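Local coordinates for protein aquaporin AqpM (Methanothermobacter marburgensis str. Marburg, PDB 2EVU) that forms a homotetrameric membrane channel that lets water move in either direction along osmotic gradients and also gives a transient rise in initial glycerol flux, at residues W90-F95 against A236-Q241; I141-A146 against Y221-V226; I159-I164 against I177-T182. All blocks are in the same frame, centred on the assembly; numbering follows the deposited sequence.

Contact 1 (W90-F95 against A236-Q241). With BOG (octyl beta-D-glucopyranoside), chain B.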
loop_
_atom_site.group_PDB
_atom_site.type_symbol
_atom_site.label_atom_id
_atom_site.label_comp_id
_atom_site.label_asym_id
_atom_site.label_seq_id
_atom_site.Cartn_x
_atom_site.Cartn_y
_atom_site.Cartn_z
ATOM N N TRP A 90 -27.322 -11.307 8.191
ATOM C CA TRP A 90 -28.547 -11.906 8.687
ATOM C C TRP A 90 -29.629 -10.852 8.950
ATOM O O TRP A 90 -30.779 -11.016 8.543
ATOM C CB TRP A 90 -28.262 -12.673 9.983
ATOM C CG TRP A 90 -29.508 -13.132 10.676
ATOM C CD1 TRP A 90 -30.348 -14.137 10.280
ATOM C CD2 TRP A 90 -30.113 -12.537 11.832
ATOM N NE1 TRP A 90 -31.440 -14.199 11.113
ATOM C CE2 TRP A 90 -31.321 -13.229 12.074
ATOM C CE3 TRP A 90 -29.753 -11.485 12.685
ATOM C CZ2 TRP A 90 -32.174 -12.901 13.133
ATOM C CZ3 TRP A 90 -30.602 -11.158 13.740
ATOM C CH2 TRP A 90 -31.797 -11.866 13.953
ATOM N N SER A 91 -29.240 -9.767 9.617
ATOM C CA SER A 91 -30.163 -8.699 9.992
ATOM C C SER A 91 -30.909 -8.021 8.849
ATOM O O SER A 91 -31.854 -7.272 9.085
ATOM C CB SER A 91 -29.424 -7.632 10.806
ATOM O OG SER A 91 -28.805 -6.678 9.958
ATOM N N VAL A 92 -30.490 -8.260 7.614
ATOM C CA VAL A 92 -31.177 -7.647 6.485
ATOM C C VAL A 92 -31.580 -8.681 5.437
ATOM O O VAL A 92 -31.610 -8.399 4.235
ATOM C CB VAL A 92 -30.319 -6.532 5.848
ATOM C CG1 VAL A 92 -30.155 -5.391 6.846
ATOM C CG2 VAL A 92 -28.954 -7.079 5.434
ATOM N N LYS A 93 -31.884 -9.885 5.921
ATOM C CA LYS A 93 -32.341 -10.997 5.088
ATOM C C LYS A 93 -31.362 -11.347 3.980
ATOM O O LYS A 93 -31.766 -11.655 2.856
ATOM C CB LYS A 93 -33.698 -10.654 4.460
ATOM C CG LYS A 93 -34.674 -9.915 5.373
ATOM C CD LYS A 93 -35.187 -10.792 6.495
ATOM C CE LYS A 93 -36.187 -10.041 7.364
ATOM N NZ LYS A 93 -37.357 -9.563 6.569
ATOM N N LYS A 94 -30.076 -11.306 4.292
ATOM C CA LYS A 94 -29.064 -11.613 3.293
ATOM C C LYS A 94 -28.322 -12.892 3.619
ATOM O O LYS A 94 -27.436 -13.319 2.880
ATOM C CB LYS A 94 -28.093 -10.440 3.160
ATOM C CG LYS A 94 -28.765 -9.195 2.623
ATOM C CD LYS A 94 -29.377 -9.480 1.264
ATOM C CE LYS A 94 -30.053 -8.251 0.692
ATOM N NZ LYS A 94 -30.395 -8.456 -0.745
ATOM N N PHE A 95 -28.698 -13.502 4.735
ATOM C CA PHE A 95 -28.091 -14.746 5.159
ATOM C C PHE A 95 -29.111 -15.511 5.997
ATOM O O PHE A 95 -29.824 -14.925 6.815
ATOM C CB PHE A 95 -26.824 -14.474 5.973
ATOM C CG PHE A 95 -25.967 -15.689 6.168
ATOM C CD1 PHE A 95 -25.395 -16.332 5.072
ATOM C CD2 PHE A 95 -25.756 -16.212 7.436
ATOM C CE1 PHE A 95 -24.631 -17.473 5.235
ATOM C CE2 PHE A 95 -24.990 -17.358 7.613
ATOM C CZ PHE A 95 -24.427 -17.992 6.513
ATOM N N ALA A 236 -25.002 -0.474 10.338
ATOM C CA ALA A 236 -24.566 -0.207 8.974
ATOM C C ALA A 236 -25.487 -0.853 7.948
ATOM O O ALA A 236 -25.869 -0.230 6.960
ATOM C CB ALA A 236 -23.132 -0.712 8.781
ATOM N N ALA A 237 -25.840 -2.109 8.189
ATOM C CA ALA A 237 -26.701 -2.851 7.280
ATOM C C ALA A 237 -28.041 -2.160 7.113
ATOM O O ALA A 237 -28.509 -1.953 5.986
ATOM C CB ALA A 237 -26.897 -4.270 7.795
ATOM N N LEU A 238 -28.656 -1.799 8.239
ATOM C CA LEU A 238 -29.948 -1.115 8.223
ATOM C C LEU A 238 -29.839 0.261 7.584
ATOM O O LEU A 238 -30.671 0.639 6.762
ATOM C CB LEU A 238 -30.490 -0.985 9.649
ATOM C CG LEU A 238 -31.372 -2.121 10.192
ATOM C CD1 LEU A 238 -30.946 -3.473 9.636
ATOM C CD2 LEU A 238 -31.300 -2.107 11.704
ATOM N N THR A 239 -28.808 1.007 7.959
ATOM C CA THR A 239 -28.607 2.347 7.412
ATOM C C THR A 239 -28.542 2.293 5.887
ATOM O O THR A 239 -29.150 3.114 5.192
ATOM C CB THR A 239 -27.302 2.967 7.936
ATOM O OG1 THR A 239 -27.345 3.017 9.363
ATOM C CG2 THR A 239 -27.110 4.374 7.384
ATOM N N TYR A 240 -27.799 1.314 5.378
ATOM C CA TYR A 240 -27.645 1.145 3.945
ATOM C C TYR A 240 -28.958 0.706 3.305
ATOM O O TYR A 240 -29.240 1.041 2.157
ATOM C CB TYR A 240 -26.534 0.128 3.654
ATOM C CG TYR A 240 -26.227 -0.015 2.180
ATOM C CD1 TYR A 240 -26.936 -0.918 1.388
ATOM C CD2 TYR A 240 -25.260 0.784 1.567
ATOM C CE1 TYR A 240 -26.695 -1.023 0.024
ATOM C CE2 TYR A 240 -25.012 0.688 0.204
ATOM C CZ TYR A 240 -25.735 -0.220 -0.562
ATOM O OH TYR A 240 -25.504 -0.332 -1.913
ATOM N N GLN A 241 -29.756 -0.052 4.050
ATOM C CA GLN A 241 -31.051 -0.511 3.558
ATOM C C GLN A 241 -31.984 0.686 3.407
ATOM O O GLN A 241 -32.764 0.772 2.458
ATOM C CB GLN A 241 -31.663 -1.512 4.536
ATOM C CG GLN A 241 -33.019 -2.051 4.106
ATOM C CD GLN A 241 -33.512 -3.190 4.991
ATOM O OE1 GLN A 241 -33.798 -2.996 6.177
ATOM N NE2 GLN A 241 -33.609 -4.388 4.416
HETATM C C1 BOG B . -32.945 -18.269 13.676
HETATM O O1 BOG B . -31.813 -17.393 13.775
HETATM C C2 BOG B . -33.874 -17.799 12.510
HETATM O O2 BOG B . -34.300 -16.455 12.743
HETATM C C3 BOG B . -35.097 -18.761 12.404
HETATM O O3 BOG B . -35.959 -18.350 11.353
HETATM C C4 BOG B . -34.583 -20.196 12.144
HETATM O O4 BOG B . -35.683 -21.110 12.029
HETATM C C5 BOG B . -33.632 -20.639 13.312
HETATM O O5 BOG B . -32.520 -19.677 13.418
HETATM C C6 BOG B . -33.089 -22.060 13.055
HETATM O O6 BOG B . -31.977 -22.372 13.897
HETATM C "C1'" BOG B . -30.917 -17.749 14.829
HETATM C "C2'" BOG B . -29.644 -16.953 14.695
HETATM C "C3'" BOG B . -29.832 -15.620 15.370
HETATM C "C4'" BOG B . -28.599 -14.745 15.293
HETATM C "C5'" BOG B . -28.844 -13.411 15.986
HETATM C "C6'" BOG B . -27.714 -13.072 16.947
HETATM C "C7'" BOG B . -27.941 -11.754 17.636
HETATM C "C8'" BOG B . -26.801 -11.456 18.578
#
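At the probable cytoplasmic end of the channel, the turn that closes the short helix 83-90, which begins within the first NPA motif, packs through Ser-91 and Val-92 against the last turns of helix 224-243. Val-92 carries the contact with one branch: CG1 lies 3.6 Å from Ala-237 CB and 3.5 Å from Leu-238 CD1, the latter tighter than usual for two methyl groups. The side chains of Val-92 and Leu-238 meet at a slant. With CG1 opposite its own carbonyl carbon (chi1 -66°), Val-92 turns this methyl to the helix. Ser-91 adds OG, 3.8 Å from Ala-237 CB; that hydroxyl has its hydrogen bond with Gly-88 O, back in its own helix, so it meets helix 224-243 merely by packing. Gln-241, one turn on from Ala-237, runs out extended from a CG anti to N (chi1 180°) and brings NE2 to 4.2 Å from Val-92 CB. No hydrogen bond joins the two segments. Away from the helix contact, a detergent octyl chain passes over one face of the Trp-90 indole, its C5' 3.6 Å from CZ3. The backbone reverses at Lys-93, whose positive phi (57°) makes it the C-prime residue: Lys-93 N bonds to Trp-90 O and Lys-94 N to Leu-89 O, the pair that defines a Schellman motif at a helix C-terminus.

Contact 2 (I141-A146 against Y221-V226). With BOG (octyl beta-D-glucopyranoside), chain C.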
loop_
_atom_site.group_PDB
_atom_site.type_symbol
_atom_site.label_atom_id
_atom_site.label_comp_id
_atom_site.label_asym_id
_atom_site.label_seq_id
_atom_site.Cartn_x
_atom_site.Cartn_y
_atom_site.Cartn_z
ATOM N N ILE A 141 -7.711 4.607 27.629
ATOM C CA ILE A 141 -8.972 4.432 26.922
ATOM C C ILE A 141 -9.952 3.656 27.787
ATOM O O ILE A 141 -9.699 2.509 28.144
ATOM C CB ILE A 141 -8.759 3.676 25.583
ATOM C CG1 ILE A 141 -7.656 4.357 24.762
ATOM C CG2 ILE A 141 -10.062 3.631 24.796
ATOM C CD1 ILE A 141 -7.942 5.793 24.408
ATOM N N SER A 142 -11.072 4.288 28.120
ATOM C CA SER A 142 -12.080 3.651 28.949
ATOM C C SER A 142 -12.821 2.566 28.187
ATOM O O SER A 142 -12.650 2.407 26.977
ATOM C CB SER A 142 -13.082 4.687 29.467
ATOM O OG SER A 142 -13.957 5.129 28.445
ATOM N N TYR A 143 -13.648 1.824 28.910
ATOM C CA TYR A 143 -14.427 0.736 28.339
ATOM C C TYR A 143 -15.387 1.207 27.242
ATOM O O TYR A 143 -15.482 0.579 26.184
ATOM C CB TYR A 143 -15.184 0.017 29.472
ATOM C CG TYR A 143 -16.183 -1.029 29.024
ATOM C CD1 TYR A 143 -17.466 -0.663 28.612
ATOM C CD2 TYR A 143 -15.841 -2.381 28.989
ATOM C CE1 TYR A 143 -18.382 -1.613 28.174
ATOM C CE2 TYR A 143 -16.755 -3.342 28.551
ATOM C CZ TYR A 143 -18.022 -2.946 28.142
ATOM O OH TYR A 143 -18.925 -3.878 27.674
ATOM N N TRP A 144 -16.091 2.310 27.479
ATOM C CA TRP A 144 -17.037 2.818 26.491
ATOM C C TRP A 144 -16.364 3.501 25.303
ATOM O O TRP A 144 -16.964 3.625 24.233
ATOM C CB TRP A 144 -18.048 3.773 27.146
ATOM C CG TRP A 144 -19.013 3.051 28.039
ATOM C CD1 TRP A 144 -19.017 3.036 29.409
ATOM C CD2 TRP A 144 -20.037 2.134 27.626
ATOM N NE1 TRP A 144 -19.972 2.158 29.870
ATOM C CE2 TRP A 144 -20.612 1.592 28.797
ATOM C CE3 TRP A 144 -20.520 1.714 26.377
ATOM C CZ2 TRP A 144 -21.645 0.650 28.758
ATOM C CZ3 TRP A 144 -21.548 0.776 26.338
ATOM C CH2 TRP A 144 -22.099 0.255 27.523
ATOM N N GLN A 145 -15.126 3.947 25.490
ATOM C CA GLN A 145 -14.402 4.590 24.405
ATOM C C GLN A 145 -14.041 3.532 23.373
ATOM O O GLN A 145 -14.188 3.746 22.170
ATOM C CB GLN A 145 -13.130 5.253 24.924
ATOM C CG GLN A 145 -13.381 6.417 25.848
ATOM C CD GLN A 145 -12.094 7.099 26.248
ATOM O OE1 GLN A 145 -11.707 8.114 25.669
ATOM N NE2 GLN A 145 -11.408 6.531 27.229
ATOM N N ALA A 146 -13.570 2.386 23.859
ATOM C CA ALA A 146 -13.195 1.283 22.989
ATOM C C ALA A 146 -14.446 0.761 22.302
ATOM O O ALA A 146 -14.423 0.391 21.132
ATOM C CB ALA A 146 -12.537 0.175 23.804
ATOM N N TYR A 221 -13.001 -7.868 28.922
ATOM C CA TYR A 221 -13.029 -6.881 27.847
ATOM C C TYR A 221 -13.801 -7.411 26.644
ATOM O O TYR A 221 -14.341 -6.638 25.851
ATOM C CB TYR A 221 -11.612 -6.541 27.393
ATOM C CG TYR A 221 -10.764 -5.812 28.405
ATOM C CD1 TYR A 221 -11.197 -4.616 28.976
ATOM C CD2 TYR A 221 -9.497 -6.288 28.748
ATOM C CE1 TYR A 221 -10.389 -3.907 29.861
ATOM C CE2 TYR A 221 -8.680 -5.587 29.629
ATOM C CZ TYR A 221 -9.131 -4.398 30.180
ATOM O OH TYR A 221 -8.312 -3.686 31.030
ATOM N N TYR A 222 -13.853 -8.731 26.516
ATOM C CA TYR A 222 -14.528 -9.363 25.393
ATOM C C TYR A 222 -15.871 -8.749 24.986
ATOM O O TYR A 222 -16.152 -8.622 23.796
ATOM C CB TYR A 222 -14.707 -10.857 25.658
ATOM C CG TYR A 222 -15.053 -11.634 24.408
ATOM C CD1 TYR A 222 -14.251 -11.547 23.270
ATOM C CD2 TYR A 222 -16.185 -12.447 24.354
ATOM C CE1 TYR A 222 -14.564 -12.246 22.107
ATOM C CE2 TYR A 222 -16.510 -13.154 23.194
ATOM C CZ TYR A 222 -15.694 -13.047 22.073
ATOM O OH TYR A 222 -16.011 -13.736 20.923
ATOM N N SER A 223 -16.697 -8.365 25.955
ATOM C CA SER A 223 -17.997 -7.786 25.630
ATOM C C SER A 223 -17.860 -6.607 24.663
ATOM O O SER A 223 -18.739 -6.363 23.826
ATOM C CB SER A 223 -18.728 -7.344 26.908
ATOM O OG SER A 223 -18.030 -6.309 27.580
ATOM N N ILE A 224 -16.757 -5.876 24.782
ATOM C CA ILE A 224 -16.508 -4.738 23.906
ATOM C C ILE A 224 -16.397 -5.216 22.459
ATOM O O ILE A 224 -16.976 -4.630 21.545
ATOM C CB ILE A 224 -15.180 -4.028 24.264
ATOM C CG1 ILE A 224 -15.292 -3.367 25.640
ATOM C CG2 ILE A 224 -14.830 -3.000 23.193
ATOM C CD1 ILE A 224 -14.017 -2.690 26.107
ATOM N N TYR A 225 -15.654 -6.300 22.274
ATOM C CA TYR A 225 -15.409 -6.859 20.956
ATOM C C TYR A 225 -16.484 -7.812 20.449
ATOM O O TYR A 225 -16.293 -8.523 19.459
ATOM C CB TYR A 225 -14.028 -7.507 20.970
ATOM C CG TYR A 225 -12.997 -6.503 21.431
ATOM C CD1 TYR A 225 -12.729 -5.368 20.667
ATOM C CD2 TYR A 225 -12.375 -6.621 22.682
ATOM C CE1 TYR A 225 -11.876 -4.364 21.131
ATOM C CE2 TYR A 225 -11.515 -5.616 23.161
ATOM C CZ TYR A 225 -11.278 -4.489 22.375
ATOM O OH TYR A 225 -10.481 -3.471 22.833
ATOM N N VAL A 226 -17.624 -7.803 21.131
ATOM C CA VAL A 226 -18.760 -8.624 20.739
ATOM C C VAL A 226 -19.897 -7.663 20.429
ATOM O O VAL A 226 -20.423 -7.636 19.315
ATOM C CB VAL A 226 -19.208 -9.571 21.867
ATOM C CG1 VAL A 226 -20.443 -10.344 21.431
ATOM C CG2 VAL A 226 -18.094 -10.534 22.208
HETATM C C1 BOG C . -19.053 -1.779 32.599
HETATM O O1 BOG C . -19.630 -2.636 31.609
HETATM C C2 BOG C . -17.501 -1.959 32.596
HETATM O O2 BOG C . -17.173 -3.322 32.856
HETATM C C3 BOG C . -16.867 -1.022 33.665
HETATM O O3 BOG C . -15.452 -1.176 33.675
HETATM C C4 BOG C . -17.246 0.443 33.335
HETATM O O4 BOG C . -16.672 1.337 34.299
HETATM C C5 BOG C . -18.810 0.597 33.323
HETATM O O5 BOG C . -19.375 -0.343 32.335
HETATM C C6 BOG C . -19.207 2.046 32.971
HETATM O O6 BOG C . -20.108 2.611 33.930
HETATM C "C1'" BOG C . -21.052 -2.554 31.531
HETATM C "C2'" BOG C . -21.493 -3.202 30.246
HETATM C "C3'" BOG C . -21.978 -4.596 30.544
HETATM C "C4'" BOG C . -22.438 -5.330 29.302
HETATM C "C5'" BOG C . -22.925 -6.730 29.650
HETATM C "C6'" BOG C . -21.864 -7.775 29.345
HETATM C "C7'" BOG C . -22.336 -9.160 29.684
HETATM C "C8'" BOG C . -21.255 -10.166 29.369
#
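Ile-224 lies over one face of the Tyr-143 ring, the two side chains sliding past each other in opposite directions. Ile-224 CG1 comes to 3.3 Å from Tyr-143 CE2 and its CD1 to 3.4 Å from Tyr-143 CD2, so the isoleucine covers one flank of the ring. With chi1 at 172°, Tyr-143 swings its ring away from its own amide and across to Ser-223. There the hydroxyl meets the serine, whose OG lies at the ring edge, in plane, and 2.6 Å from Tyr-143 OH; this is a short hydrogen bond in which either hydroxyl may be the donor. Packing on a face and a bond at the edge together restrict the rotation of the ring. The opposite face is covered by octyl glucoside, with the glycosidic O1 above the plane and offset toward the rim, so the phenol is sandwiched between protein and detergent. Trp-144 takes the sugar differently: C6 approaches the indole at its edge, in plane, 3.2 Å from NE1. Behind the tyrosine, Ala-146 turns its methyl to Ile-224, with CB 4.0 Å from CD1 and from CG2. Here the backbones are nearest, 6.9 Å between Ala-146 CA and Ile-224 CA, consistent with the small side chain of Ala-146. Ser-142 is the N-cap of helix 143-166, although its capping bond from Gln-145 N is weak. Around this pair, Tyr-225 packs on Thr-203 and Tyr-207 of helix 200-212, Ala-146 touches Ser-194 at the end of helix 175-194, and Ile-141 reaches Cys-121 of a neighbouring subunit.

Contact 3 (I159-I164 against I177-T182)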
loop_
_atom_site.group_PDB
_atom_site.type_symbol
_atom_site.label_atom_id
_atom_site.label_comp_id
_atom_site.label_asym_id
_atom_site.label_seq_id
_atom_site.Cartn_x
_atom_site.Cartn_y
_atom_site.Cartn_z
ATOM N N ILE A 159 -20.819 -1.254 6.035
ATOM C CA ILE A 159 -21.473 -0.471 5.011
ATOM C C ILE A 159 -20.691 -0.590 3.694
ATOM O O ILE A 159 -21.267 -0.494 2.608
ATOM C CB ILE A 159 -21.647 1.003 5.464
ATOM C CG1 ILE A 159 -22.627 1.709 4.525
ATOM C CG2 ILE A 159 -20.313 1.714 5.504
ATOM C CD1 ILE A 159 -23.012 3.096 4.972
ATOM N N THR A 160 -19.385 -0.830 3.791
ATOM C CA THR A 160 -18.559 -1.006 2.596
ATOM C C THR A 160 -18.939 -2.366 1.993
ATOM O O THR A 160 -19.123 -2.509 0.785
ATOM C CB THR A 160 -17.044 -1.002 2.947
ATOM O OG1 THR A 160 -16.678 0.283 3.456
ATOM C CG2 THR A 160 -16.198 -1.289 1.713
ATOM N N ILE A 161 -19.061 -3.362 2.856
ATOM C CA ILE A 161 -19.433 -4.703 2.436
ATOM C C ILE A 161 -20.807 -4.680 1.766
ATOM O O ILE A 161 -21.032 -5.344 0.747
ATOM C CB ILE A 161 -19.458 -5.655 3.654
ATOM C CG1 ILE A 161 -18.016 -5.930 4.112
ATOM C CG2 ILE A 161 -20.230 -6.940 3.316
ATOM C CD1 ILE A 161 -17.908 -6.870 5.303
ATOM N N MET A 162 -21.720 -3.911 2.350
ATOM C CA MET A 162 -23.065 -3.781 1.816
ATOM C C MET A 162 -22.999 -3.172 0.428
ATOM O O MET A 162 -23.627 -3.664 -0.510
ATOM C CB MET A 162 -23.916 -2.880 2.715
ATOM C CG MET A 162 -24.317 -3.501 4.043
ATOM S SD MET A 162 -25.390 -4.932 3.815
ATOM C CE MET A 162 -26.907 -4.107 3.163
ATOM N N GLY A 163 -22.225 -2.097 0.299
ATOM C CA GLY A 163 -22.117 -1.435 -0.985
ATOM C C GLY A 163 -21.357 -2.184 -2.065
ATOM O O GLY A 163 -21.750 -2.159 -3.235
ATOM N N ILE A 164 -20.283 -2.871 -1.695
ATOM C CA ILE A 164 -19.496 -3.549 -2.704
ATOM C C ILE A 164 -19.645 -5.067 -2.850
ATOM O O ILE A 164 -19.200 -5.637 -3.843
ATOM C CB ILE A 164 -18.006 -3.191 -2.529
ATOM C CG1 ILE A 164 -17.299 -3.298 -3.882
ATOM C CG2 ILE A 164 -17.362 -4.092 -1.474
ATOM C CD1 ILE A 164 -15.884 -2.870 -3.844
ATOM N N ILE A 177 -10.443 -7.015 -2.557
ATOM C CA ILE A 177 -9.409 -6.041 -2.263
ATOM C C ILE A 177 -9.943 -4.824 -1.512
ATOM O O ILE A 177 -9.282 -4.318 -0.598
ATOM C CB ILE A 177 -8.658 -5.605 -3.565
ATOM C CG1 ILE A 177 -7.461 -4.716 -3.209
ATOM C CG2 ILE A 177 -9.602 -4.880 -4.515
ATOM C CD1 ILE A 177 -6.453 -5.399 -2.284
ATOM N N ILE A 178 -11.144 -4.367 -1.860
ATOM C CA ILE A 178 -11.712 -3.203 -1.187
ATOM C C ILE A 178 -12.013 -3.483 0.286
ATOM O O ILE A 178 -11.681 -2.679 1.163
ATOM C CB ILE A 178 -13.001 -2.693 -1.913
ATOM C CG1 ILE A 178 -12.655 -2.303 -3.356
ATOM C CG2 ILE A 178 -13.567 -1.450 -1.200
ATOM C CD1 ILE A 178 -11.496 -1.312 -3.452
ATOM N N ILE A 179 -12.631 -4.626 0.564
ATOM C CA ILE A 179 -12.953 -4.970 1.933
ATOM C C ILE A 179 -11.658 -5.045 2.725
ATOM O O ILE A 179 -11.552 -4.504 3.826
ATOM C CB ILE A 179 -13.709 -6.321 1.991
ATOM C CG1 ILE A 179 -15.087 -6.164 1.339
ATOM C CG2 ILE A 179 -13.877 -6.783 3.437
ATOM C CD1 ILE A 179 -15.807 -7.488 1.095
ATOM N N GLY A 180 -10.661 -5.700 2.147
ATOM C CA GLY A 180 -9.378 -5.826 2.819
ATOM C C GLY A 180 -8.700 -4.500 3.108
ATOM O O GLY A 180 -8.261 -4.254 4.236
ATOM N N LEU A 181 -8.596 -3.647 2.092
ATOM C CA LEU A 181 -7.967 -2.345 2.262
ATOM C C LEU A 181 -8.750 -1.480 3.259
ATOM O O LEU A 181 -8.166 -0.684 4.001
ATOM C CB LEU A 181 -7.858 -1.641 0.905
ATOM C CG LEU A 181 -6.896 -2.343 -0.070
ATOM C CD1 LEU A 181 -6.852 -1.608 -1.405
ATOM C CD2 LEU A 181 -5.499 -2.410 0.559
ATOM N N THR A 182 -10.068 -1.637 3.283
ATOM C CA THR A 182 -10.877 -0.866 4.218
ATOM C C THR A 182 -10.492 -1.245 5.648
ATOM O O THR A 182 -10.310 -0.377 6.499
ATOM C CB THR A 182 -12.378 -1.124 3.999
ATOM O OG1 THR A 182 -12.748 -0.665 2.691
ATOM C CG2 THR A 182 -13.212 -0.397 5.055
#
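Ile-161 and Ile-164 of helix 143-166 pack on Ile-178 and Ile-179 of helix 175-194. Ile-164 uses two branches: CG1 stands anti to its N (chi1 -153°), which drives CD1 to within 3.3 Å of Ile-178 CG1, a tight pair, the side chains crossing at about a right angle. Its other branch, CG2, meets Ile-179 CG1 at 4.2 Å, so Ile-164 spans two neighbouring isoleucines. Ile-161 and Ile-179 likewise cross nearly at right angles, CG1 to CG1 at 4.0 Å. The threonines meet through methyl and hydroxyl: Thr-160 CG2 lies 3.6 Å from Thr-182 OG1 and 3.9 Å from Ile-178 CG2.

The two threonine hydroxyls bond within their own helices. Thr-182 OG1 donates to Ile-178 O at 2.7 Å, from above the carbonyl plane, while Thr-182 N reaches the same oxygen from the opposite face; Thr-160 OG1 is bonded to Leu-156 O. Both buried hydroxyls are thus satisfied without a bond across the interface. Ala-68 and Tyr-71 of a neighbouring subunit pack on this surface. The segment axes run antiparallel at 167° and 9.9 Å apart, as expected for consecutive membrane-spanning helices of the aquaporin fold.

Two long helices link the contacts in pairs. Contact 1 and contact 2 both use helix 224-243, with centres 24 Å apart, and contact 2 and contact 3 both use helix 143-166, again 24 Å apart. Contact 2 lies at the probable extracellular end, contacts 1 and 3 toward the cytoplasmic one. Contacts 1 and 3 touch directly: Ala-236 CB is 3.6 Å from Ile-159 N, and Tyr-240 CD1 is 3.7 Å from Met-162 CE, which joins helix 224-243 to helix 143-166. Detergent borders contacts 1 and 2, whereas in contact 3 the Ile-179 side chain lies about 4 Å from a bound glycerol, probably from the crystallisation liquor. All three contacts also reach a neighbouring subunit of the tetramer.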